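Nisin leader peptide-processing serine protease NisP (PDB 4MZD) probably acts as a subtilisin-like serine endopeptidase that removes the leader peptide from the nisin precursor during biosynthesis of this antibiotic. Local coordinates at residues 154-168 with 355-367. Sequence-based numbering, arbitrary orientation.
Sequences QITANGNILGVAPGI and ATPKVSGALALVV
Ile155 and Gly361 bring the two backbones to 5.0 Å between their CA atoms, where the last turn of the helix carrying the predicted catalytic His147 meets the helix that follows the predicted nucleophile Ser353, a pairing within the subtilisin-like fold. Beyond helix 147-156 the chain makes a hairpin-like excursion and comes back alongside itself, Val164 N donating to Gln154 O and Ala165 N to Ile155 O; both the helix end and the returning loop therefore face helix 356-370. A type II turn from Ala165 to Ile168 then leads into strand 169-174.

Val164 buries the most surface against the partner segment. Its CG2 packs against the backbone of Gly361, 3.6 Å from Gly361 CA, and also touches Lys358 O at 3.5 Å. CG1, anti to the carbonyl carbon of Val164 (chi1 -70°), rests instead against CA and CB of Lys358, while Met75 and Val78 of helix 73-79 also touch this valine. Toward the N-terminal end of helix 356-370, Ile155 crosses Pro357 at about a right angle, and CG1 presses on Pro357 CB at a tight 3.4 Å. The proline also receives Gln154 CB against its CG; its side chain lies about 6 Å from that of Ser353, close to the predicted triad without touching it. At the other end Ala165 CB lies against Leu365 CD2, and the extended Ile168 reaches Ala364 CB with CD1 at 3.6 Å.

One polar link crosses this buried interface. Gln154 and Lys358 run side by side, and a bend at chi4 (76°) turns the ammonium toward the amide; Asp74 and the carbonyl of Pro311 also bind this ammonium, while Gln154 NE2 bonds to Thr339. Lys358 NZ donates to Gln154 OE1 over 2.7 Å, tilted 21° from the carbonyl plane.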
loop_
_atom_site.group_PDB
_atom_site.type_symbol
_atom_site.label_atom_id
_atom_site.label_comp_id
_atom_site.label_asym_id
_atom_site.label_seq_id
_atom_site.Cartn_x
_atom_site.Cartn_y
_atom_site.Cartn_z
ATOM N N GLN A 154 -9.133 4.839 -0.072
ATOM C CA GLN A 154 -9.062 4.030 -1.280
ATOM C C GLN A 154 -9.682 2.651 -1.086
ATOM O O GLN A 154 -10.184 2.055 -2.042
ATOM C CB GLN A 154 -7.613 3.882 -1.746
ATOM C CG GLN A 154 -7.003 5.192 -2.178
ATOM C CD GLN A 154 -7.698 5.732 -3.391
ATOM O OE1 GLN A 154 -7.599 5.154 -4.470
ATOM N NE2 GLN A 154 -8.465 6.813 -3.215
ATOM N N ILE A 155 -9.611 2.128 0.138
ATOM C CA ILE A 155 -10.219 0.846 0.435
ATOM C C ILE A 155 -11.731 0.964 0.616
ATOM O O ILE A 155 -12.486 0.205 0.005
ATOM C CB ILE A 155 -9.624 0.208 1.714
ATOM C CG1 ILE A 155 -8.102 0.094 1.596
ATOM C CG2 ILE A 155 -10.234 -1.160 1.966
ATOM C CD1 ILE A 155 -7.422 -0.403 2.845
ATOM N N THR A 156 -12.167 1.905 1.457
ATOM C CA THR A 156 -13.477 1.789 2.080
ATOM C C THR A 156 -14.342 3.049 2.073
ATOM O O THR A 156 -15.460 3.008 2.579
ATOM C CB THR A 156 -13.316 1.288 3.535
ATOM O OG1 THR A 156 -14.574 0.833 4.021
ATOM C CG2 THR A 156 -12.772 2.384 4.462
ATOM N N ALA A 157 -13.863 4.166 1.530
ATOM C CA ALA A 157 -14.680 5.380 1.582
ATOM C C ALA A 157 -16.083 5.098 1.072
ATOM O O ALA A 157 -16.279 4.424 0.056
ATOM C CB ALA A 157 -14.051 6.510 0.802
ATOM N N ASN A 158 -17.071 5.640 1.772
ATOM C CA ASN A 158 -18.455 5.395 1.422
ATOM C C ASN A 158 -19.282 6.646 1.626
ATOM O O ASN A 158 -20.127 6.713 2.513
ATOM C CB ASN A 158 -18.997 4.240 2.257
ATOM C CG ASN A 158 -20.328 3.736 1.751
ATOM O OD1 ASN A 158 -20.745 4.063 0.641
ATOM N ND2 ASN A 158 -20.994 2.913 2.553
ATOM N N GLY A 159 -19.043 7.651 0.803
ATOM C CA GLY A 159 -19.745 8.904 0.978
ATOM C C GLY A 159 -19.502 9.826 -0.192
ATOM O O GLY A 159 -19.916 9.547 -1.316
ATOM N N ASN A 160 -18.816 10.930 0.066
ATOM C CA ASN A 160 -18.583 11.912 -0.984
ATOM C C ASN A 160 -17.614 11.403 -2.049
ATOM O O ASN A 160 -17.673 11.833 -3.209
ATOM C CB ASN A 160 -18.128 13.229 -0.365
ATOM C CG ASN A 160 -19.066 13.696 0.733
ATOM O OD1 ASN A 160 -20.286 13.647 0.583
ATOM N ND2 ASN A 160 -18.504 14.139 1.847
ATOM N N ILE A 161 -16.718 10.502 -1.643
ATOM C CA ILE A 161 -15.983 9.660 -2.581
ATOM C C ILE A 161 -16.244 8.209 -2.216
ATOM O O ILE A 161 -16.757 7.906 -1.129
ATOM C CB ILE A 161 -14.456 9.932 -2.599
ATOM C CG1 ILE A 161 -13.789 9.494 -1.297
ATOM C CG2 ILE A 161 -14.165 11.384 -2.916
ATOM C CD1 ILE A 161 -12.293 9.418 -1.400
ATOM N N LEU A 162 -15.888 7.320 -3.138
ATOM C CA LEU A 162 -16.041 5.882 -2.945
ATOM C C LEU A 162 -14.693 5.185 -3.048
ATOM O O LEU A 162 -13.891 5.469 -3.950
ATOM C CB LEU A 162 -16.965 5.293 -4.011
ATOM C CG LEU A 162 -18.411 5.771 -3.916
ATOM C CD1 LEU A 162 -19.205 5.303 -5.122
ATOM C CD2 LEU A 162 -19.069 5.314 -2.624
ATOM N N GLY A 163 -14.447 4.262 -2.129
ATOM C CA GLY A 163 -13.320 3.357 -2.236
ATOM C C GLY A 163 -13.650 2.190 -3.148
ATOM O O GLY A 163 -14.732 2.147 -3.747
ATOM N N VAL A 164 -12.740 1.228 -3.262
ATOM C CA VAL A 164 -13.022 0.065 -4.094
ATOM C C VAL A 164 -14.089 -0.831 -3.478
ATOM O O VAL A 164 -14.776 -1.561 -4.195
ATOM C CB VAL A 164 -11.764 -0.789 -4.383
ATOM C CG1 VAL A 164 -10.816 -0.058 -5.321
ATOM C CG2 VAL A 164 -11.087 -1.252 -3.093
ATOM N N ALA A 165 -14.192 -0.803 -2.147
ATOM C CA ALA A 165 -15.102 -1.671 -1.410
ATOM C C ALA A 165 -15.801 -0.810 -0.362
ATOM O O ALA A 165 -15.502 -0.895 0.838
ATOM C CB ALA A 165 -14.331 -2.813 -0.760
ATOM N N PRO A 166 -16.708 0.068 -0.816
ATOM C CA PRO A 166 -17.275 1.055 0.108
ATOM C C PRO A 166 -17.868 0.419 1.360
ATOM O O PRO A 166 -18.697 -0.489 1.279
ATOM C CB PRO A 166 -18.358 1.738 -0.737
ATOM C CG PRO A 166 -17.849 1.599 -2.145
ATOM C CD PRO A 166 -17.235 0.228 -2.182
ATOM N N GLY A 167 -17.425 0.903 2.513
ATOM C CA GLY A 167 -17.943 0.458 3.786
ATOM C C GLY A 167 -17.359 -0.840 4.323
ATOM O O GLY A 167 -17.720 -1.263 5.421
ATOM N N ILE A 168 -16.462 -1.486 3.581
ATOM C CA ILE A 168 -15.837 -2.700 4.091
ATOM C C ILE A 168 -15.074 -2.386 5.379
ATOM O O ILE A 168 -14.475 -1.323 5.525
ATOM C CB ILE A 168 -14.941 -3.377 3.023
ATOM C CG1 ILE A 168 -14.772 -4.866 3.310
ATOM C CG2 ILE A 168 -13.596 -2.662 2.888
ATOM C CD1 ILE A 168 -14.280 -5.641 2.101
ATOM N N ALA A 355 -2.346 2.674 -5.060
ATOM C CA ALA A 355 -2.687 1.521 -5.892
ATOM C C ALA A 355 -2.920 0.294 -5.012
ATOM O O ALA A 355 -3.871 -0.463 -5.204
ATOM C CB ALA A 355 -1.567 1.253 -6.890
ATOM N N THR A 356 -2.033 0.113 -4.038
ATOM C CA THR A 356 -2.058 -1.017 -3.117
ATOM C C THR A 356 -3.424 -1.246 -2.448
ATOM O O THR A 356 -3.950 -2.352 -2.498
ATOM C CB THR A 356 -0.895 -0.868 -2.113
ATOM O OG1 THR A 356 0.328 -0.780 -2.853
ATOM C CG2 THR A 356 -0.794 -2.056 -1.183
ATOM N N PRO A 357 -4.031 -0.199 -1.857
ATOM C CA PRO A 357 -5.332 -0.395 -1.202
ATOM C C PRO A 357 -6.455 -0.745 -2.167
ATOM O O PRO A 357 -7.441 -1.360 -1.740
ATOM C CB PRO A 357 -5.601 0.964 -0.531
ATOM C CG PRO A 357 -4.701 1.932 -1.249
ATOM C CD PRO A 357 -3.472 1.123 -1.539
ATOM N N LYS A 358 -6.346 -0.341 -3.427
ATOM C CA LYS A 358 -7.346 -0.749 -4.406
ATOM C C LYS A 358 -7.318 -2.269 -4.546
ATOM O O LYS A 358 -8.355 -2.928 -4.580
ATOM C CB LYS A 358 -7.104 -0.084 -5.762
ATOM C CG LYS A 358 -7.262 1.429 -5.764
ATOM C CD LYS A 358 -7.102 1.956 -7.192
ATOM C CE LYS A 358 -7.494 3.416 -7.370
ATOM N NZ LYS A 358 -6.487 4.380 -6.855
ATOM N N VAL A 359 -6.115 -2.833 -4.613
ATOM C CA VAL A 359 -5.963 -4.275 -4.677
ATOM C C VAL A 359 -6.414 -4.934 -3.367
ATOM O O VAL A 359 -7.125 -5.942 -3.389
ATOM C CB VAL A 359 -4.515 -4.651 -5.044
ATOM C CG1 VAL A 359 -4.333 -6.162 -5.033
ATOM C CG2 VAL A 359 -4.167 -4.076 -6.417
ATOM N N SER A 360 -6.019 -4.375 -2.225
ATOM C CA SER A 360 -6.424 -4.959 -0.942
ATOM C C SER A 360 -7.939 -5.033 -0.789
ATOM O O SER A 360 -8.484 -6.057 -0.381
ATOM C CB SER A 360 -5.856 -4.158 0.224
ATOM O OG SER A 360 -4.454 -4.280 0.249
ATOM N N GLY A 361 -8.623 -3.936 -1.094
ATOM C CA GLY A 361 -10.067 -3.927 -0.974
ATOM C C GLY A 361 -10.726 -4.906 -1.929
ATOM O O GLY A 361 -11.693 -5.577 -1.573
ATOM N N ALA A 362 -10.223 -4.973 -3.159
ATOM C CA ALA A 362 -10.759 -5.900 -4.148
ATOM C C ALA A 362 -10.587 -7.346 -3.687
ATOM O O ALA A 362 -11.502 -8.166 -3.818
ATOM C CB ALA A 362 -10.082 -5.679 -5.482
ATOM N N LEU A 363 -9.410 -7.666 -3.158
ATOM C CA LEU A 363 -9.164 -9.006 -2.642
ATOM C C LEU A 363 -10.096 -9.338 -1.495
ATOM O O LEU A 363 -10.574 -10.466 -1.393
ATOM C CB LEU A 363 -7.721 -9.145 -2.182
ATOM C CG LEU A 363 -6.681 -9.329 -3.274
ATOM C CD1 LEU A 363 -5.312 -9.161 -2.652
ATOM C CD2 LEU A 363 -6.826 -10.700 -3.933
ATOM N N ALA A 364 -10.350 -8.363 -0.630
ATOM C CA ALA A 364 -11.254 -8.584 0.488
ATOM C C ALA A 364 -12.670 -8.894 -0.016
ATOM O O ALA A 364 -13.344 -9.766 0.532
ATOM C CB ALA A 364 -11.242 -7.392 1.426
ATOM N N LEU A 365 -13.120 -8.205 -1.064
ATOM C CA LEU A 365 -14.424 -8.516 -1.662
ATOM C C LEU A 365 -14.491 -9.978 -2.107
ATOM O O LEU A 365 -15.483 -10.657 -1.863
ATOM C CB LEU A 365 -14.718 -7.596 -2.852
ATOM C CG LEU A 365 -14.968 -6.112 -2.558
ATOM C CD1 LEU A 365 -14.999 -5.310 -3.846
ATOM C CD2 LEU A 365 -16.251 -5.899 -1.763
ATOM N N VAL A 366 -13.422 -10.449 -2.753
ATOM C CA VAL A 366 -13.307 -11.827 -3.235
ATOM C C VAL A 366 -13.320 -12.839 -2.101
ATOM O O VAL A 366 -13.986 -13.877 -2.171
ATOM C CB VAL A 366 -11.977 -12.021 -4.027
ATOM C CG1 VAL A 366 -11.713 -13.501 -4.300
ATOM C CG2 VAL A 366 -11.996 -11.220 -5.305
ATOM N N VAL A 367 -12.552 -12.549 -1.060
ATOM C CA VAL A 367 -12.500 -13.433 0.094
ATOM C C VAL A 367 -13.902 -13.617 0.661
ATOM O O VAL A 367 -14.325 -14.731 0.958
ATOM C CB VAL A 367 -11.548 -12.883 1.176
ATOM C CG1 VAL A 367 -11.742 -13.620 2.490
ATOM C CG2 VAL A 367 -10.101 -12.995 0.714
#